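Local coordinates for ABC transporter substrate-binding protein (Rhizobium radiobacter, PDB 6TFX), which binds the opine mannopinic acid as the solute-binding protein of an ABC transporter and probably delivers it for import into the cell, at residues K97-K102 against Q114-V119; L219-G224 against N468-G473; L253-N256 against P261-D264. All blocks are in the same frame, centred on the assembly; numbering follows the deposited sequence.

Overall arrangement
The three contacts lie far apart, their centres about 37 to 42 Å from one another, and none touches another. Along the chain, interaction 1 comes first and closes before the others open; interaction 3 then falls within the long span between the two segments of interaction 2. Interaction 1 sets the residue just after helix 88-98 against an edge strand of the four-stranded antiparallel sheet. Interactions 2 and 3 each have one segment in the large mixed sheet, through strands 221-223 and 240-255, both paired with 454-467, and lie on opposite sides of the chain's centre. Strand 454-467 thereby connects distant parts of this solute-binding protein, in which mannopinic acid is bound.

Interaction 1. Residues K97-K102 against Q114-V119; sequences KARDPK and QKVEAV
Arg99 brings its guanidinium group obliquely against the backbone of Gln114 and Lys115 while its NE passes the methyl CG2 of Val116. The aliphatic chain leaves the backbone with CG between N and the carbonyl carbon (chi1 71°) and then runs extended from CG to NE, which carries the charged end from the close of helix 88-98 across to strand 113-118. There NH2 makes a weak hydrogen bond to the carbonyl oxygen of Gln114, 3.4 Å from NH2 to O and bent to 128° at the hydrogen. The NH2 atom of Arg99 also lies 3.8 Å from CA of Lys115. A water adds a second link: it lies 2.9 Å from Val116 N, whose N-H it accepts, and weakly accepts from NH2 of Arg99 at 3.1 Å. The side chains of Val116 and Arg99 run past one another, pointing opposite ways, with CG2 of Val116 4.2 Å from NE of Arg99, a loose van der Waals touch. The stronger hold on the arginine comes from the helix it follows, where Asp96 forms a salt bridge to NE; this probably steadies the group from which NH2 reaches the strand. Val116 in turn rests on Leu95 and Asp96 of the helix and on Val124 of the neighbouring strand. Just past Arg99 the chain folds into an Asx turn, OD1 of Asp100 accepting from N of Lys102 at 3.0 Å. On the strand side, Gln114 and Lys115 together pair with the single residue Thr127 of strand 123-128, a classic beta bulge. The contact is therefore the end of a helix resting on the bulged outermost strand of an antiparallel sheet, with weak polar links from one arginine, a helix-on-sheet junction away from the ligand pocket.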
loop_
_atom_site.group_PDB
_atom_site.type_symbol
_atom_site.label_atom_id
_atom_site.label_comp_id
_atom_site.label_asym_id
_atom_site.label_seq_id
_atom_site.Cartn_x
_atom_site.Cartn_y
_atom_site.Cartn_z
ATOM N N LYS A 97 -2.247 18.735 -7.664
ATOM C CA LYS A 97 -2.344 17.564 -8.543
ATOM C C LYS A 97 -2.835 16.365 -7.706
ATOM O O LYS A 97 -3.785 15.711 -8.102
ATOM C CB LYS A 97 -0.994 17.249 -9.197
ATOM C CG LYS A 97 -1.049 16.077 -10.172
ATOM C CD LYS A 97 0.310 15.879 -10.842
ATOM C CE LYS A 97 0.344 14.658 -11.733
ATOM N NZ LYS A 97 0.116 13.403 -10.963
ATOM N N ALA A 98 -2.239 16.146 -6.516
ATOM C CA ALA A 98 -2.599 15.035 -5.627
ATOM C C ALA A 98 -4.085 15.057 -5.259
ATOM O O ALA A 98 -4.691 13.997 -5.146
ATOM C CB ALA A 98 -1.764 15.116 -4.354
ATOM N N ARG A 99 -4.659 16.252 -5.064
ATOM C CA ARG A 99 -6.050 16.381 -4.635
ATOM C C ARG A 99 -7.070 16.451 -5.776
ATOM O O ARG A 99 -8.263 16.600 -5.516
ATOM C CB ARG A 99 -6.212 17.556 -3.664
ATOM C CG ARG A 99 -6.085 18.937 -4.263
ATOM C CD ARG A 99 -5.676 19.889 -3.144
ATOM N NE ARG A 99 -5.701 21.294 -3.568
ATOM C CZ ARG A 99 -6.762 22.085 -3.478
ATOM N NH1 ARG A 99 -7.909 21.620 -2.997
ATOM N NH2 ARG A 99 -6.690 23.348 -3.873
ATOM N N ASP A 100 -6.602 16.282 -7.033
ATOM C CA ASP A 100 -7.444 16.333 -8.221
ATOM C C ASP A 100 -7.795 14.914 -8.688
ATOM O O ASP A 100 -6.886 14.191 -9.106
ATOM C CB ASP A 100 -6.692 17.087 -9.330
ATOM C CG ASP A 100 -7.484 17.293 -10.612
ATOM O OD1 ASP A 100 -8.590 16.700 -10.739
ATOM O OD2 ASP A 100 -6.992 18.029 -11.494
ATOM N N PRO A 101 -9.096 14.504 -8.667
ATOM C CA PRO A 101 -9.437 13.128 -9.096
ATOM C C PRO A 101 -9.076 12.796 -10.538
ATOM O O PRO A 101 -8.984 11.626 -10.887
ATOM C CB PRO A 101 -10.950 13.024 -8.840
ATOM C CG PRO A 101 -11.433 14.383 -8.708
ATOM C CD PRO A 101 -10.294 15.234 -8.194
ATOM N N LYS A 102 -8.842 13.821 -11.361
ATOM C CA LYS A 102 -8.470 13.631 -12.765
ATOM C C LYS A 102 -6.972 13.401 -12.971
ATOM O O LYS A 102 -6.572 13.005 -14.073
ATOM C CB LYS A 102 -8.924 14.857 -13.588
ATOM C CG LYS A 102 -10.442 15.021 -13.645
ATOM C CD LYS A 102 -10.852 16.237 -14.464
ATOM C CE LYS A 102 -12.355 16.377 -14.510
ATOM N NZ LYS A 102 -12.768 17.625 -15.200
ATOM N N GLN A 114 -8.669 22.954 1.383
ATOM C CA GLN A 114 -9.404 23.978 0.643
ATOM C C GLN A 114 -8.472 24.611 -0.397
ATOM O O GLN A 114 -8.828 24.698 -1.575
ATOM C CB GLN A 114 -9.948 25.055 1.593
ATOM C CG GLN A 114 -10.866 26.012 0.876
ATOM C CD GLN A 114 -11.034 27.327 1.596
ATOM O OE1 GLN A 114 -11.035 27.395 2.829
ATOM N NE2 GLN A 114 -11.195 28.399 0.816
ATOM N N LYS A 115 -7.287 25.089 0.054
ATOM C CA LYS A 115 -6.339 25.691 -0.874
ATOM C C LYS A 115 -4.901 25.504 -0.437
ATOM O O LYS A 115 -4.629 25.232 0.734
ATOM C CB LYS A 115 -6.664 27.165 -1.180
ATOM C CG LYS A 115 -7.012 28.005 0.019
ATOM C CD LYS A 115 -7.643 29.342 -0.387
ATOM C CE LYS A 115 -7.760 30.241 0.815
ATOM N NZ LYS A 115 -8.353 31.559 0.457
ATOM N N VAL A 116 -3.984 25.600 -1.416
ATOM C CA VAL A 116 -2.537 25.492 -1.190
ATOM C C VAL A 116 -1.986 26.696 -1.943
ATOM O O VAL A 116 -2.223 26.832 -3.158
ATOM C CB VAL A 116 -1.942 24.162 -1.719
ATOM C CG1 VAL A 116 -0.461 24.059 -1.341
ATOM C CG2 VAL A 116 -2.718 22.958 -1.170
ATOM N N GLU A 117 -1.267 27.564 -1.225
ATOM C CA GLU A 117 -0.766 28.817 -1.801
ATOM C C GLU A 117 0.712 29.051 -1.527
ATOM O O GLU A 117 1.200 28.745 -0.439
ATOM C CB GLU A 117 -1.559 30.007 -1.223
ATOM C CG GLU A 117 -3.049 29.941 -1.518
ATOM C CD GLU A 117 -3.909 30.957 -0.798
ATOM O OE1 GLU A 117 -3.963 30.928 0.454
ATOM O OE2 GLU A 117 -4.553 31.772 -1.497
ATOM N N ALA A 118 1.408 29.648 -2.513
ATOM C CA ALA A 118 2.811 30.013 -2.369
ATOM C C ALA A 118 2.821 31.448 -1.851
ATOM O O ALA A 118 2.477 32.374 -2.605
ATOM C CB ALA A 118 3.512 29.934 -3.724
ATOM N N VAL A 119 3.163 31.635 -0.567
ATOM C CA VAL A 119 3.207 32.979 0.056
ATOM C C VAL A 119 4.441 33.699 -0.505
ATOM O O VAL A 119 4.395 34.889 -0.814
ATOM C CB VAL A 119 3.215 32.886 1.599
ATOM C CG1 VAL A 119 3.364 34.263 2.240
ATOM C CG2 VAL A 119 1.948 32.195 2.098
HETATM O O HOH W 1 -5.128 26.044 -4.026
#

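Interaction 2. Residues L219-G224 against N468-G473; sequences LDVEQG and NKLGWG
Val221 pushes its CG2 methyl against CD2 of Leu470, the two carbons 3.3 Å apart, tighter than ordinary van der Waals contact. The two side chains stand nearly perpendicular, and both are buried. In Leu470 a chi1 of 175° carries the branch across toward strand 221-223, and a chi2 of 60° sets CD2 against the valine. The same CG2 of Val221 also approaches CH2 of Trp472 at 4.1 Å, obliquely to the indole, whose far end swings nearer than its first bond would suggest. One valine methyl is thus shared between a leucine and a tryptophan that both come from the segment 468-473.

A polar pair borders this apolar patch. The extended chain of Lys469 passes crosswise to Asp220 and brings CE to 3.8 Å from OD1 of Asp220. The ammonium NZ of Lys469 stays 4.3 Å from OD1 of Asp220, beyond a salt bridge, though the opposite charges probably still attract. Asp220 has its firmer partners elsewhere: OD1 forms a salt bridge with Lys3 and OD2 accepts from the backbone N of Ser7.

Strand 221-223 belongs to the large mixed sheet, running parallel to strand 5-10 and antiparallel to 454-467, whereas strand 470-471 pairs antiparallel with 491-492 in a separate two-stranded sheet near the C-terminus. The contact therefore packs this small sheet against the large one by side chains alone, with no hydrogen bond between the two segments.

Farther out, Val221 also leans on Trp464 of strand 454-467, and Phe492 lies against Asp220, Lys469 and Leu470. NE1 of Trp472 hydrogen-bonds to OD2 of Asp243, which probably helps fix the turn of the indole.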
loop_
_atom_site.group_PDB
_atom_site.type_symbol
_atom_site.label_atom_id
_atom_site.label_comp_id
_atom_site.label_asym_id
_atom_site.label_seq_id
_atom_site.Cartn_x
_atom_site.Cartn_y
_atom_site.Cartn_z
ATOM N N LEU A 219 22.549 -11.029 -5.597
ATOM C CA LEU A 219 21.706 -10.043 -4.912
ATOM C C LEU A 219 22.162 -9.811 -3.495
ATOM O O LEU A 219 22.483 -10.760 -2.776
ATOM C CB LEU A 219 20.215 -10.499 -4.869
ATOM C CG LEU A 219 19.511 -10.847 -6.182
ATOM C CD1 LEU A 219 18.135 -11.469 -5.918
ATOM C CD2 LEU A 219 19.393 -9.632 -7.084
ATOM N N ASP A 220 22.120 -8.557 -3.062
ATOM C CA ASP A 220 22.403 -8.224 -1.673
ATOM C C ASP A 220 21.104 -8.280 -0.858
ATOM O O ASP A 220 21.137 -8.435 0.367
ATOM C CB ASP A 220 23.001 -6.823 -1.596
ATOM C CG ASP A 220 24.264 -6.717 -2.430
ATOM O OD1 ASP A 220 25.252 -7.422 -2.103
ATOM O OD2 ASP A 220 24.260 -5.941 -3.427
ATOM N N VAL A 221 19.969 -8.087 -1.536
ATOM C CA VAL A 221 18.640 -8.083 -0.910
ATOM C C VAL A 221 17.688 -8.829 -1.812
ATOM O O VAL A 221 17.719 -8.639 -3.025
ATOM C CB VAL A 221 18.119 -6.623 -0.724
ATOM C CG1 VAL A 221 16.678 -6.583 -0.185
ATOM C CG2 VAL A 221 19.037 -5.818 0.171
ATOM N N GLU A 222 16.780 -9.615 -1.220
ATOM C CA GLU A 222 15.738 -10.250 -2.015
ATOM C C GLU A 222 14.418 -10.235 -1.281
ATOM O O GLU A 222 14.378 -10.424 -0.056
ATOM C CB GLU A 222 16.101 -11.668 -2.467
ATOM C CG GLU A 222 16.022 -12.719 -1.369
ATOM C CD GLU A 222 15.683 -14.134 -1.799
ATOM O OE1 GLU A 222 16.024 -15.065 -1.039
ATOM O OE2 GLU A 222 15.076 -14.319 -2.877
ATOM N N GLN A 223 13.350 -9.970 -2.016
ATOM C CA GLN A 223 12.013 -10.047 -1.435
ATOM C C GLN A 223 11.715 -11.519 -1.159
ATOM O O GLN A 223 12.058 -12.404 -1.966
ATOM C CB GLN A 223 10.980 -9.475 -2.405
ATOM C CG GLN A 223 9.572 -9.397 -1.808
ATOM C CD GLN A 223 8.631 -8.593 -2.653
ATOM O OE1 GLN A 223 8.996 -8.052 -3.711
ATOM N NE2 GLN A 223 7.376 -8.471 -2.184
ATOM N N GLY A 224 11.082 -11.768 -0.030
ATOM C CA GLY A 224 10.719 -13.116 0.345
ATOM C C GLY A 224 9.268 -13.368 0.045
ATOM O O GLY A 224 8.689 -12.747 -0.852
ATOM N N ASN A 468 24.205 -9.910 5.980
ATOM C CA ASN A 468 24.509 -9.086 7.157
ATOM C C ASN A 468 25.609 -8.028 6.905
ATOM O O ASN A 468 25.863 -7.208 7.786
ATOM C CB ASN A 468 24.815 -9.925 8.408
ATOM C CG ASN A 468 26.052 -10.773 8.332
ATOM O OD1 ASN A 468 26.761 -10.827 7.317
ATOM N ND2 ASN A 468 26.324 -11.477 9.416
ATOM N N LYS A 469 26.234 -8.030 5.703
ATOM C CA LYS A 469 27.218 -7.015 5.316
ATOM C C LYS A 469 26.485 -5.696 4.983
ATOM O O LYS A 469 27.128 -4.658 4.872
ATOM C CB LYS A 469 28.059 -7.482 4.113
ATOM C CG LYS A 469 27.290 -7.714 2.811
ATOM C CD LYS A 469 28.237 -8.160 1.695
ATOM C CE LYS A 469 27.509 -8.836 0.558
ATOM N NZ LYS A 469 28.433 -9.663 -0.265
ATOM N N LEU A 470 25.159 -5.748 4.762
ATOM C CA LEU A 470 24.415 -4.534 4.418
ATOM C C LEU A 470 23.850 -3.936 5.701
ATOM O O LEU A 470 23.280 -4.666 6.498
ATOM C CB LEU A 470 23.262 -4.900 3.456
ATOM C CG LEU A 470 22.278 -3.751 3.078
ATOM C CD1 LEU A 470 22.997 -2.591 2.384
ATOM C CD2 LEU A 470 21.202 -4.257 2.178
ATOM N N GLY A 471 24.040 -2.631 5.899
ATOM C CA GLY A 471 23.486 -1.911 7.038
ATOM C C GLY A 471 22.482 -0.876 6.559
ATOM O O GLY A 471 22.765 -0.125 5.611
ATOM N N TRP A 472 21.279 -0.835 7.168
ATOM C CA TRP A 472 20.291 0.150 6.739
ATOM C C TRP A 472 20.625 1.568 7.215
ATOM O O TRP A 472 20.220 2.534 6.572
ATOM C CB TRP A 472 18.886 -0.200 7.248
ATOM C CG TRP A 472 18.356 -1.537 6.810
ATOM C CD1 TRP A 472 17.911 -2.539 7.620
ATOM C CD2 TRP A 472 18.136 -1.981 5.461
ATOM N NE1 TRP A 472 17.455 -3.597 6.863
ATOM C CE2 TRP A 472 17.571 -3.278 5.532
ATOM C CE3 TRP A 472 18.351 -1.407 4.193
ATOM C CZ2 TRP A 472 17.246 -4.020 4.385
ATOM C CZ3 TRP A 472 18.055 -2.157 3.056
ATOM C CH2 TRP A 472 17.517 -3.450 3.163
ATOM N N GLY A 473 21.322 1.674 8.347
ATOM C CA GLY A 473 21.626 2.952 8.983
ATOM C C GLY A 473 20.633 3.290 10.086
ATOM O O GLY A 473 20.744 4.322 10.763
#

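Interaction 3. Residues L253-N256 against P261-D264; sequences LHIN and PFND
This is a buried, apolar contact between the end of a sheet strand and the turn that leads into the next helix: Ile255, last residue of strand 240-255, meets Phe262 just before helix 265-272. The methyl CG2 of Ile255 does the touching, 3.5 Å from CB and 3.7 Å from CG of Phe262. It meets the ring obliquely, the isoleucine side chain lying roughly square to that of the phenylalanine. That methyl lies anti to the backbone N of Ile255, a placement that turns it toward the phenylalanine. The carbonyl oxygen of Asn256 adds a looser approach, 4.0 Å from CB of Phe262. A type I turn from Pro261 to Asp264, with a cis peptide before Pro261, presents Phe262, and Asp264 then serves as N-cap of the helix. Leu271 packs on both Ile255 and Phe262, while Val267 and Ile381 also touch Phe262. The backbone of Ile255 pairs with that of Cys453, one of the two cysteines at a magnesium site, and their side chains are about 6 Å apart. With no hydrogen bond between the segments, the connection between strand and turn probably rests on van der Waals contact and the burial of apolar surface.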
loop_
_atom_site.group_PDB
_atom_site.type_symbol
_atom_site.label_atom_id
_atom_site.label_comp_id
_atom_site.label_asym_id
_atom_site.label_seq_id
_atom_site.Cartn_x
_atom_site.Cartn_y
_atom_site.Cartn_z
ATOM N N LEU A 253 -11.274 -10.970 0.597
ATOM C CA LEU A 253 -12.030 -11.282 -0.624
ATOM C C LEU A 253 -13.126 -10.226 -0.638
ATOM O O LEU A 253 -14.041 -10.275 0.206
ATOM C CB LEU A 253 -12.696 -12.675 -0.512
ATOM C CG LEU A 253 -11.744 -13.842 -0.527
ATOM C CD1 LEU A 253 -12.468 -15.124 -0.077
ATOM C CD2 LEU A 253 -11.171 -14.024 -1.936
ATOM N N HIS A 254 -13.028 -9.238 -1.566
ATOM C CA HIS A 254 -14.045 -8.196 -1.720
ATOM C C HIS A 254 -15.040 -8.755 -2.718
ATOM O O HIS A 254 -14.654 -9.058 -3.848
ATOM C CB HIS A 254 -13.434 -6.920 -2.295
ATOM C CG HIS A 254 -12.446 -6.313 -1.354
ATOM N ND1 HIS A 254 -12.844 -5.408 -0.378
ATOM C CD2 HIS A 254 -11.112 -6.517 -1.260
ATOM C CE1 HIS A 254 -11.742 -5.097 0.296
ATOM N NE2 HIS A 254 -10.668 -5.725 -0.194
ATOM N N ILE A 255 -16.296 -8.912 -2.306
ATOM C CA ILE A 255 -17.310 -9.544 -3.181
ATOM C C ILE A 255 -18.182 -8.457 -3.788
ATOM O O ILE A 255 -18.774 -7.685 -3.030
ATOM C CB ILE A 255 -18.196 -10.534 -2.360
ATOM C CG1 ILE A 255 -17.343 -11.666 -1.695
ATOM C CG2 ILE A 255 -19.326 -11.117 -3.240
ATOM C CD1 ILE A 255 -18.204 -12.397 -0.542
ATOM N N ASN A 256 -18.353 -8.462 -5.118
ATOM C CA ASN A 256 -19.225 -7.464 -5.734
ATOM C C ASN A 256 -20.654 -7.884 -5.409
ATOM O O ASN A 256 -21.193 -8.811 -6.029
ATOM C CB ASN A 256 -18.992 -7.349 -7.247
ATOM C CG ASN A 256 -19.808 -6.252 -7.861
ATOM O OD1 ASN A 256 -20.860 -5.871 -7.347
ATOM N ND2 ASN A 256 -19.353 -5.733 -8.980
ATOM N N PRO A 261 -24.284 -14.566 -8.661
ATOM C CA PRO A 261 -25.194 -15.012 -7.592
ATOM C C PRO A 261 -24.903 -14.377 -6.237
ATOM O O PRO A 261 -25.580 -14.679 -5.255
ATOM C CB PRO A 261 -24.927 -16.523 -7.533
ATOM C CG PRO A 261 -23.437 -16.623 -7.838
ATOM C CD PRO A 261 -23.227 -15.568 -8.922
ATOM N N PHE A 262 -23.872 -13.517 -6.188
ATOM C CA PHE A 262 -23.409 -12.934 -4.933
ATOM C C PHE A 262 -24.249 -11.742 -4.440
ATOM O O PHE A 262 -23.905 -11.139 -3.403
ATOM C CB PHE A 262 -21.925 -12.596 -5.020
ATOM C CG PHE A 262 -21.073 -13.852 -5.096
ATOM C CD1 PHE A 262 -20.778 -14.587 -3.943
ATOM C CD2 PHE A 262 -20.591 -14.311 -6.317
ATOM C CE1 PHE A 262 -20.011 -15.762 -4.014
ATOM C CE2 PHE A 262 -19.840 -15.492 -6.392
ATOM C CZ PHE A 262 -19.554 -16.210 -5.240
ATOM N N ASN A 263 -25.336 -11.410 -5.156
ATOM C CA ASN A 263 -26.276 -10.402 -4.675
ATOM C C ASN A 263 -27.231 -11.016 -3.625
ATOM O O ASN A 263 -27.982 -10.274 -2.983
ATOM C CB ASN A 263 -27.016 -9.701 -5.795
ATOM C CG ASN A 263 -27.880 -10.623 -6.600
ATOM O OD1 ASN A 263 -27.604 -11.811 -6.730
ATOM N ND2 ASN A 263 -28.973 -10.089 -7.147
ATOM N N ASP A 264 -27.193 -12.363 -3.439
ATOM C CA ASP A 264 -27.970 -13.038 -2.398
ATOM C C ASP A 264 -27.027 -13.167 -1.189
ATOM O O ASP A 264 -25.967 -13.805 -1.279
ATOM C CB ASP A 264 -28.404 -14.433 -2.868
ATOM C CG ASP A 264 -29.332 -15.188 -1.917
ATOM O OD1 ASP A 264 -29.295 -14.921 -0.691
ATOM O OD2 ASP A 264 -30.096 -16.042 -2.393
#